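Local structure of leucine-rich repeat protein (Bacteroides thetaiotaomicron, 4ECN) at residues 234-239 against 266-271; 390-395 against 579-584; 636-641 against 649-654. The protein is of unknown function but, as an extracellular leucine-rich repeat protein with two DUF4458 domains, probably binds other proteins. All coordinates share one frame; numbering follows the deposited sequence.

Contact 1. Residues 234-239 against 266-271; sequences LETQSV and EYIKDY
I268 lays its two branches across the side chains of T236 and S238 on one side of strand 230-238. Its CG2 methyl meets the methyl of T236, CG2 to CG2 at 4.0 Å, the two side chains lying askew to one another. CG2 of T236 sits anti to the backbone N (chi1 -55° for OG1), which presents the methyl to the helix while OG1 turns beside the backbone N. There OG1 takes part in hydrogen bonds with K272, one turn further along the helix, and with T222 on the adjoining strand, so this hydroxyl has polar partners although the residue is buried. The other branch of I268 extends along the strand to S238, where CD1 lies 4.3 Å from CB, a looser contact. Within the helix, CG1 of I268 also rests over one face of the Y267 ring, toward its rim, and Y267 OH is hydrogen-bonded to D309 OD1. The patch is small and apolar. It sets the first turns of helix 266-280, in the sequence range of the leucine-rich repeat family, against strand 230-238 of the second DUF4458 domain, which pairs antiparallel with strand 214-227, while L308 of a nearby loop also touches T236.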
loop_
_atom_site.group_PDB
_atom_site.type_symbol
_atom_site.label_atom_id
_atom_site.label_comp_id
_atom_site.label_asym_id
_atom_site.label_seq_id
_atom_site.Cartn_x
_atom_site.Cartn_y
_atom_site.Cartn_z
ATOM N N LEU A 234 3.295 -37.051 -15.969
ATOM C CA LEU A 234 4.565 -37.742 -16.206
ATOM C C LEU A 234 5.716 -36.733 -16.252
ATOM O O LEU A 234 6.725 -36.941 -15.578
ATOM C CB LEU A 234 4.505 -38.569 -17.491
ATOM C CG LEU A 234 3.626 -39.816 -17.425
ATOM C CD1 LEU A 234 3.431 -40.425 -18.789
ATOM C CD2 LEU A 234 4.234 -40.848 -16.514
ATOM N N GLU A 235 5.546 -35.630 -17.018
ATOM C CA GLU A 235 6.502 -34.529 -17.168
ATOM C C GLU A 235 5.856 -33.333 -17.868
ATOM O O GLU A 235 4.842 -33.474 -18.547
ATOM C CB GLU A 235 7.770 -34.954 -17.946
ATOM C CG GLU A 235 7.569 -35.113 -19.446
ATOM C CD GLU A 235 8.818 -35.370 -20.261
ATOM O OE1 GLU A 235 9.915 -34.947 -19.830
ATOM O OE2 GLU A 235 8.691 -35.956 -21.360
ATOM N N THR A 236 6.489 -32.176 -17.743
ATOM C CA THR A 236 6.077 -30.949 -18.403
ATOM C C THR A 236 7.348 -30.355 -18.960
ATOM O O THR A 236 8.335 -30.219 -18.227
ATOM C CB THR A 236 5.280 -30.005 -17.466
ATOM O OG1 THR A 236 4.168 -30.697 -16.906
ATOM C CG2 THR A 236 4.736 -28.809 -18.192
ATOM N N GLN A 237 7.367 -30.076 -20.260
ATOM C CA GLN A 237 8.568 -29.517 -20.858
ATOM C C GLN A 237 8.264 -28.381 -21.803
ATOM O O GLN A 237 7.247 -28.411 -22.501
ATOM C CB GLN A 237 9.346 -30.590 -21.639
ATOM C CG GLN A 237 9.836 -31.803 -20.855
ATOM C CD GLN A 237 10.886 -31.550 -19.807
ATOM O OE1 GLN A 237 11.680 -30.612 -19.879
ATOM N NE2 GLN A 237 10.961 -32.455 -18.844
ATOM N N SER A 238 9.167 -27.385 -21.835
ATOM C CA SER A 238 9.169 -26.315 -22.826
ATOM C C SER A 238 10.061 -26.805 -23.947
ATOM O O SER A 238 11.205 -27.222 -23.696
ATOM C CB SER A 238 9.621 -24.979 -22.247
ATOM O OG SER A 238 9.365 -23.944 -23.185
ATOM N N VAL A 239 9.503 -26.896 -25.153
ATOM C CA VAL A 239 10.215 -27.435 -26.299
ATOM C C VAL A 239 10.035 -26.529 -27.527
ATOM O O VAL A 239 9.428 -25.457 -27.447
ATOM C CB VAL A 239 9.734 -28.890 -26.605
ATOM C CG1 VAL A 239 10.176 -29.876 -25.523
ATOM C CG2 VAL A 239 8.224 -28.959 -26.833
ATOM N N GLU A 266 12.514 -27.273 -12.101
ATOM C CA GLU A 266 12.047 -26.545 -10.936
ATOM C C GLU A 266 11.433 -25.209 -11.311
ATOM O O GLU A 266 10.420 -24.838 -10.705
ATOM C CB GLU A 266 13.201 -26.339 -9.956
ATOM C CG GLU A 266 13.565 -27.618 -9.215
ATOM C CD GLU A 266 12.511 -28.054 -8.216
ATOM O OE1 GLU A 266 12.368 -27.373 -7.170
ATOM O OE2 GLU A 266 11.828 -29.072 -8.479
ATOM N N TYR A 267 11.978 -24.510 -12.335
ATOM C CA TYR A 267 11.402 -23.219 -12.732
ATOM C C TYR A 267 10.049 -23.449 -13.396
ATOM O O TYR A 267 9.145 -22.648 -13.176
ATOM C CB TYR A 267 12.339 -22.400 -13.625
ATOM C CG TYR A 267 12.394 -22.780 -15.087
ATOM C CD1 TYR A 267 11.576 -22.147 -16.023
ATOM C CD2 TYR A 267 13.353 -23.673 -15.559
ATOM C CE1 TYR A 267 11.685 -22.421 -17.387
ATOM C CE2 TYR A 267 13.462 -23.967 -16.920
ATOM C CZ TYR A 267 12.616 -23.349 -17.832
ATOM O OH TYR A 267 12.703 -23.658 -19.171
ATOM N N ILE A 268 9.889 -24.578 -14.141
ATOM C CA ILE A 268 8.617 -24.949 -14.777
ATOM C C ILE A 268 7.630 -25.347 -13.686
ATOM O O ILE A 268 6.449 -25.017 -13.801
ATOM C CB ILE A 268 8.782 -26.054 -15.839
ATOM C CG1 ILE A 268 9.666 -25.570 -17.037
ATOM C CG2 ILE A 268 7.423 -26.602 -16.290
ATOM C CD1 ILE A 268 9.065 -24.498 -18.038
ATOM N N LYS A 269 8.115 -26.012 -12.612
ATOM C CA LYS A 269 7.269 -26.390 -11.484
ATOM C C LYS A 269 6.736 -25.120 -10.818
ATOM O O LYS A 269 5.541 -25.036 -10.529
ATOM C CB LYS A 269 8.026 -27.275 -10.496
ATOM C CG LYS A 269 8.239 -28.722 -10.945
ATOM C CD LYS A 269 8.674 -29.568 -9.739
ATOM C CE LYS A 269 8.592 -31.054 -9.958
ATOM N NZ LYS A 269 8.528 -31.788 -8.662
ATOM N N ASP A 270 7.605 -24.099 -10.671
ATOM C CA ASP A 270 7.266 -22.772 -10.152
ATOM C C ASP A 270 6.161 -22.086 -10.972
ATOM O O ASP A 270 5.233 -21.518 -10.403
ATOM C CB ASP A 270 8.508 -21.863 -10.153
ATOM C CG ASP A 270 9.534 -22.071 -9.054
ATOM O OD1 ASP A 270 9.506 -23.140 -8.404
ATOM O OD2 ASP A 270 10.380 -21.167 -8.858
ATOM N N TYR A 271 6.268 -22.129 -12.309
ATOM C CA TYR A 271 5.306 -21.459 -13.179
ATOM C C TYR A 271 3.973 -22.144 -13.125
ATOM O O TYR A 271 2.948 -21.480 -13.234
ATOM C CB TYR A 271 5.805 -21.384 -14.621
ATOM C CG TYR A 271 7.100 -20.620 -14.825
ATOM C CD1 TYR A 271 7.656 -19.853 -13.799
ATOM C CD2 TYR A 271 7.763 -20.645 -16.049
ATOM C CE1 TYR A 271 8.871 -19.198 -13.961
ATOM C CE2 TYR A 271 8.953 -19.940 -16.241
ATOM C CZ TYR A 271 9.500 -19.213 -15.193
ATOM O OH TYR A 271 10.680 -18.539 -15.361
#

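Contact 2. Residues 390-395 against 579-584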
loop_
_atom_site.group_PDB
_atom_site.type_symbol
_atom_site.label_atom_id
_atom_site.label_comp_id
_atom_site.label_asym_id
_atom_site.label_seq_id
_atom_site.Cartn_x
_atom_site.Cartn_y
_atom_site.Cartn_z
HETATM N N MSE A 390 3.733 7.674 5.875
HETATM C CA MSE A 390 2.374 7.705 5.333
HETATM C C MSE A 390 1.339 8.123 6.349
HETATM O O MSE A 390 0.366 8.734 5.929
HETATM C CB MSE A 390 1.977 6.332 4.773
HETATM C CG MSE A 390 0.538 6.271 4.240
HETATM SE SE MSE A 390 0.345 5.102 2.743
HETATM C CE MSE A 390 -1.288 4.496 3.071
ATOM N N PHE A 391 1.497 7.780 7.650
ATOM C CA PHE A 391 0.443 8.111 8.604
ATOM C C PHE A 391 0.857 8.821 9.876
ATOM O O PHE A 391 -0.049 9.217 10.615
ATOM C CB PHE A 391 -0.240 6.820 9.084
ATOM C CG PHE A 391 -0.818 5.923 8.016
ATOM C CD1 PHE A 391 -2.029 6.230 7.407
ATOM C CD2 PHE A 391 -0.182 4.741 7.659
ATOM C CE1 PHE A 391 -2.557 5.400 6.424
ATOM C CE2 PHE A 391 -0.732 3.898 6.695
ATOM C CZ PHE A 391 -1.927 4.217 6.111
ATOM N N LEU A 392 2.154 8.918 10.228
ATOM C CA LEU A 392 2.420 9.420 11.577
ATOM C C LEU A 392 3.205 10.715 11.602
ATOM O O LEU A 392 2.788 11.639 12.306
ATOM C CB LEU A 392 3.161 8.358 12.400
ATOM C CG LEU A 392 2.573 6.913 12.325
ATOM C CD1 LEU A 392 3.540 5.863 12.877
ATOM C CD2 LEU A 392 1.153 6.825 12.874
ATOM N N ASP A 393 4.333 10.793 10.904
ATOM C CA ASP A 393 5.188 11.987 10.925
ATOM C C ASP A 393 4.586 13.171 10.208
ATOM O O ASP A 393 3.960 13.011 9.147
ATOM C CB ASP A 393 6.542 11.696 10.251
ATOM C CG ASP A 393 7.469 10.724 10.943
ATOM O OD1 ASP A 393 7.508 10.726 12.201
ATOM O OD2 ASP A 393 8.265 10.073 10.235
ATOM N N TYR A 394 4.870 14.364 10.737
ATOM C CA TYR A 394 4.518 15.643 10.140
ATOM C C TYR A 394 5.438 16.713 10.707
ATOM O O TYR A 394 5.888 16.595 11.847
ATOM C CB TYR A 394 3.023 16.003 10.333
ATOM C CG TYR A 394 2.631 16.525 11.698
ATOM C CD1 TYR A 394 2.445 15.659 12.769
ATOM C CD2 TYR A 394 2.352 17.877 11.897
ATOM C CE1 TYR A 394 2.038 16.127 14.019
ATOM C CE2 TYR A 394 1.927 18.358 13.137
ATOM C CZ TYR A 394 1.790 17.482 14.205
ATOM O OH TYR A 394 1.406 17.950 15.448
ATOM N N ASP A 395 5.757 17.725 9.893
ATOM C CA ASP A 395 6.585 18.881 10.259
ATOM C C ASP A 395 5.852 19.680 11.380
ATOM O O ASP A 395 4.722 20.159 11.174
ATOM C CB ASP A 395 6.838 19.722 8.989
ATOM C CG ASP A 395 7.891 20.807 9.070
ATOM O OD1 ASP A 395 7.959 21.494 10.116
ATOM O OD2 ASP A 395 8.602 21.026 8.047
ATOM N N ASP A 579 4.685 2.564 17.838
ATOM C CA ASP A 579 3.494 3.270 17.389
ATOM C C ASP A 579 2.281 2.717 18.125
ATOM O O ASP A 579 1.926 1.562 17.914
ATOM C CB ASP A 579 3.328 3.127 15.857
ATOM C CG ASP A 579 1.898 3.258 15.338
ATOM O OD1 ASP A 579 1.211 4.200 15.739
ATOM O OD2 ASP A 579 1.485 2.425 14.501
ATOM N N CYS A 580 1.642 3.536 18.969
ATOM C CA CYS A 580 0.429 3.213 19.713
ATOM C C CYS A 580 -0.609 4.269 19.496
ATOM O O CYS A 580 -1.448 4.504 20.370
ATOM C CB CYS A 580 0.728 3.055 21.192
ATOM S SG CYS A 580 1.374 1.438 21.618
ATOM N N VAL A 581 -0.582 4.908 18.343
ATOM C CA VAL A 581 -1.548 5.949 18.064
ATOM C C VAL A 581 -2.932 5.322 17.939
ATOM O O VAL A 581 -3.058 4.147 17.592
ATOM C CB VAL A 581 -1.178 6.784 16.824
ATOM C CG1 VAL A 581 0.261 7.250 16.916
ATOM C CG2 VAL A 581 -1.414 6.016 15.531
ATOM N N HIS A 582 -3.956 6.108 18.273
ATOM C CA HIS A 582 -5.369 5.780 18.157
ATOM C C HIS A 582 -5.705 4.422 18.787
ATOM O O HIS A 582 -6.363 3.557 18.184
ATOM C CB HIS A 582 -5.827 5.828 16.701
ATOM C CG HIS A 582 -5.754 7.212 16.150
ATOM N ND1 HIS A 582 -4.626 7.667 15.498
ATOM C CD2 HIS A 582 -6.652 8.221 16.227
ATOM C CE1 HIS A 582 -4.880 8.923 15.167
ATOM N NE2 HIS A 582 -6.081 9.305 15.594
ATOM N N ASN A 583 -5.290 4.275 20.036
ATOM C CA ASN A 583 -5.701 3.164 20.863
ATOM C C ASN A 583 -6.609 3.796 21.880
ATOM O O ASN A 583 -7.202 4.841 21.576
ATOM C CB ASN A 583 -4.520 2.390 21.434
ATOM C CG ASN A 583 -3.898 1.408 20.459
ATOM O OD1 ASN A 583 -4.035 0.198 20.607
ATOM N ND2 ASN A 583 -3.199 1.891 19.441
ATOM N N LYS A 584 -6.733 3.216 23.068
ATOM C CA LYS A 584 -7.552 3.782 24.148
ATOM C C LYS A 584 -6.714 3.701 25.433
ATOM O O LYS A 584 -7.253 3.517 26.537
ATOM C CB LYS A 584 -8.929 3.048 24.261
ATOM C CG LYS A 584 -9.971 3.363 23.153
ATOM C CD LYS A 584 -9.827 2.519 21.878
ATOM C CE LYS A 584 -10.778 2.904 20.761
ATOM N NZ LYS A 584 -10.496 2.153 19.498
#
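The Asx turn that closes strand 577-579 of a leucine-rich repeat forms the surface on which L392 rests, with D579 and V581 both reaching toward it. CD2 of the leucine lies 3.8 Å from CG2 of V581 in an apolar contact while also reaching OD1 of D579, and CD1 packs against the carboxylate carbon of D579, CD1 to CG at 3.9 Å. L392 and D579 cross at about a right angle, so the leucine lies across the acid, whereas it meets V581 more obliquely. With CG of L392 anti to the carbonyl carbon (chi1 -47°), the forked end is directed at the turn, and it also touches Y554 on the preceding strand of the sheet.

The turn helps hold the acid beneath the leucine. CG of D579 is anti to the backbone N (chi1 154°), and OD1 accepts the N-H of V581 at 3.2 Å, along a nearly straight bond that arrives from above the carboxylate plane. The same bond keeps V581 close to the acid, and L392 meets both. Just beyond, ND2 of N583 donates to the carbonyl O of V581 at 2.9 Å, above the carbonyl plane, and more weakly to the carbonyl O of C580; it also bonds to the backbone O of M555, while its OD1 accepts from L560 N in the previous repeat. Flanking L392, D393 forms salt bridges with K388 and K601. An inward asparagine that ties the backbone of its own coil to that of the preceding one is the hallmark of the LxxLxLxxNxL motif, and here a segment inserted between two earlier strands packs across such a coil.

Contact 3. Residues 636-641 against 649-654; sequences NIFNAK and VDFSYN
F638 brings the far end of its ring against both V649 and F651, with CZ near each. With CG anti to the carbonyl carbon (chi1 -45°) and the ring turned to chi2 -75°, CZ comes 3.8 Å from CG1 of V649. That methyl makes an off-centre CH-pi contact, 4.3 Å from the ring centroid, and it too is anti to its carbonyl carbon. F638 and F651 approach from opposite directions and meet edge to edge, CE2 of F638 standing 3.8 Å from CZ of F651, close to the plane of each ring. CG1 of I637 lies over one face of the F638 ring, offset toward its rim. Without the F638 ring, as with an alanine here, V649 CG1 would probably lose its aromatic partner and a gap would open beside the F651 edge.

The coil carrying V649 and F651 is held by polar bonds. OD1 of D650 accepts from S652 N, which completes an Asx turn, and from S652 OG at 2.7 Å on its syn side. ND2 of N654 hydrogen-bonds to the carbonyl O of F651, 3.0 Å away, and also to F626 O. F651 meets F626 with planes about 10° apart and F638 meets F617 somewhat less nearly parallel, both earlier in the chain. Strand 646-650 runs between parallel strands 623-625 and 675-679, and L624 of the former touches both F638 and V649.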
loop_
_atom_site.group_PDB
_atom_site.type_symbol
_atom_site.label_atom_id
_atom_site.label_comp_id
_atom_site.label_asym_id
_atom_site.label_seq_id
_atom_site.Cartn_x
_atom_site.Cartn_y
_atom_site.Cartn_z
ATOM N N ASN A 636 9.757 14.039 32.637
ATOM C CA ASN A 636 11.203 14.272 32.759
ATOM C C ASN A 636 12.002 13.066 32.173
ATOM O O ASN A 636 12.815 12.433 32.871
ATOM C CB ASN A 636 11.580 14.531 34.220
ATOM C CG ASN A 636 12.947 15.133 34.389
ATOM O OD1 ASN A 636 13.519 15.733 33.472
ATOM N ND2 ASN A 636 13.476 15.046 35.585
ATOM N N ILE A 637 11.775 12.773 30.868
ATOM C CA ILE A 637 12.399 11.643 30.182
ATOM C C ILE A 637 13.416 12.101 29.111
ATOM O O ILE A 637 13.873 11.265 28.326
ATOM C CB ILE A 637 11.322 10.722 29.556
ATOM C CG1 ILE A 637 10.367 11.487 28.618
ATOM C CG2 ILE A 637 10.564 9.965 30.652
ATOM C CD1 ILE A 637 9.543 10.585 27.680
ATOM N N PHE A 638 13.807 13.390 29.112
ATOM C CA PHE A 638 14.779 13.937 28.151
ATOM C C PHE A 638 15.954 14.557 28.901
ATOM O O PHE A 638 15.923 14.585 30.125
ATOM C CB PHE A 638 14.118 14.965 27.213
ATOM C CG PHE A 638 12.776 14.527 26.671
ATOM C CD1 PHE A 638 12.690 13.570 25.673
ATOM C CD2 PHE A 638 11.598 15.065 27.171
ATOM C CE1 PHE A 638 11.452 13.162 25.180
ATOM C CE2 PHE A 638 10.358 14.641 26.684
ATOM C CZ PHE A 638 10.296 13.697 25.687
ATOM N N ASN A 639 17.009 14.991 28.193
ATOM C CA ASN A 639 18.175 15.607 28.820
ATOM C C ASN A 639 18.691 16.712 27.930
ATOM O O ASN A 639 19.125 16.433 26.825
ATOM C CB ASN A 639 19.271 14.574 29.111
ATOM C CG ASN A 639 20.446 15.057 29.951
ATOM O OD1 ASN A 639 20.427 16.119 30.600
ATOM N ND2 ASN A 639 21.489 14.241 29.989
ATOM N N ALA A 640 18.649 17.962 28.403
ATOM C CA ALA A 640 19.100 19.110 27.634
ATOM C C ALA A 640 20.630 19.162 27.567
ATOM O O ALA A 640 21.187 19.899 26.741
ATOM C CB ALA A 640 18.551 20.381 28.246
ATOM N N LYS A 641 21.307 18.370 28.437
ATOM C CA LYS A 641 22.766 18.263 28.495
ATOM C C LYS A 641 23.282 17.254 27.426
ATOM O O LYS A 641 24.504 17.081 27.272
ATOM C CB LYS A 641 23.241 17.871 29.915
ATOM C CG LYS A 641 23.323 19.084 30.853
ATOM C CD LYS A 641 23.932 18.822 32.241
ATOM C CE LYS A 641 22.970 18.225 33.247
ATOM N NZ LYS A 641 23.594 18.069 34.591
ATOM N N VAL A 649 9.471 17.623 19.976
ATOM C CA VAL A 649 8.580 16.892 20.864
ATOM C C VAL A 649 7.218 17.504 20.670
ATOM O O VAL A 649 7.119 18.740 20.647
ATOM C CB VAL A 649 8.996 16.830 22.349
ATOM C CG1 VAL A 649 10.171 15.900 22.543
ATOM C CG2 VAL A 649 9.283 18.212 22.927
ATOM N N ASP A 650 6.180 16.675 20.461
ATOM C CA ASP A 650 4.814 17.179 20.275
ATOM C C ASP A 650 3.931 16.801 21.477
ATOM O O ASP A 650 3.591 15.622 21.699
ATOM C CB ASP A 650 4.192 16.668 18.962
ATOM C CG ASP A 650 2.764 17.128 18.666
ATOM O OD1 ASP A 650 2.329 18.177 19.241
ATOM O OD2 ASP A 650 2.095 16.478 17.824
ATOM N N PHE A 651 3.551 17.827 22.242
ATOM C CA PHE A 651 2.690 17.676 23.410
ATOM C C PHE A 651 1.405 18.473 23.242
ATOM O O PHE A 651 0.761 18.818 24.229
ATOM C CB PHE A 651 3.432 18.129 24.674
ATOM C CG PHE A 651 4.590 17.266 25.098
ATOM C CD1 PHE A 651 4.372 16.043 25.717
ATOM C CD2 PHE A 651 5.890 17.728 24.991
ATOM C CE1 PHE A 651 5.436 15.268 26.157
ATOM C CE2 PHE A 651 6.961 16.955 25.435
ATOM C CZ PHE A 651 6.731 15.721 26.001
ATOM N N SER A 652 1.028 18.765 21.999
ATOM C CA SER A 652 -0.193 19.513 21.717
ATOM C C SER A 652 -1.427 18.705 22.133
ATOM O O SER A 652 -1.364 17.481 22.193
ATOM C CB SER A 652 -0.278 19.892 20.235
ATOM O OG SER A 652 -0.298 18.762 19.376
ATOM N N TYR A 653 -2.530 19.400 22.454
ATOM C CA TYR A 653 -3.820 18.822 22.839
ATOM C C TYR A 653 -3.688 17.855 24.037
ATOM O O TYR A 653 -4.017 16.673 23.942
ATOM C CB TYR A 653 -4.490 18.116 21.653
ATOM C CG TYR A 653 -4.916 19.066 20.557
ATOM C CD1 TYR A 653 -4.058 19.382 19.509
ATOM C CD2 TYR A 653 -6.190 19.629 20.552
ATOM C CE1 TYR A 653 -4.456 20.238 18.483
ATOM C CE2 TYR A 653 -6.597 20.491 19.532
ATOM C CZ TYR A 653 -5.729 20.783 18.493
ATOM O OH TYR A 653 -6.128 21.619 17.484
ATOM N N ASN A 654 -3.254 18.399 25.177
ATOM C CA ASN A 654 -3.143 17.706 26.465
ATOM C C ASN A 654 -3.745 18.614 27.561
ATOM O O ASN A 654 -4.520 19.515 27.225
ATOM C CB ASN A 654 -1.695 17.320 26.754
ATOM C CG ASN A 654 -1.278 16.067 26.051
ATOM O OD1 ASN A 654 -1.685 14.978 26.427
ATOM N ND2 ASN A 654 -0.401 16.172 25.068
#

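In the fold
Contacts 2 and 3 are neighbours, with centres about 17 Å apart, and they touch directly: Y394 OH lies 2.9 Å from OD2 of D650, probably a hydrogen bond. Segment 390-395 thus reaches both D579, through L392, and D650, through Y394, two residues that occupy corresponding places at the ends of parallel strands in two repeats. Contact 1 stands apart at the junction of the DUF4458 and repeat regions, about 48 Å centre to centre from contact 2 and 61 Å from contact 3, the latter on the opposite side of the chain's centre. The sodium site at Q314 and V317 belongs to the early repeat region and includes no residue of the three contacts.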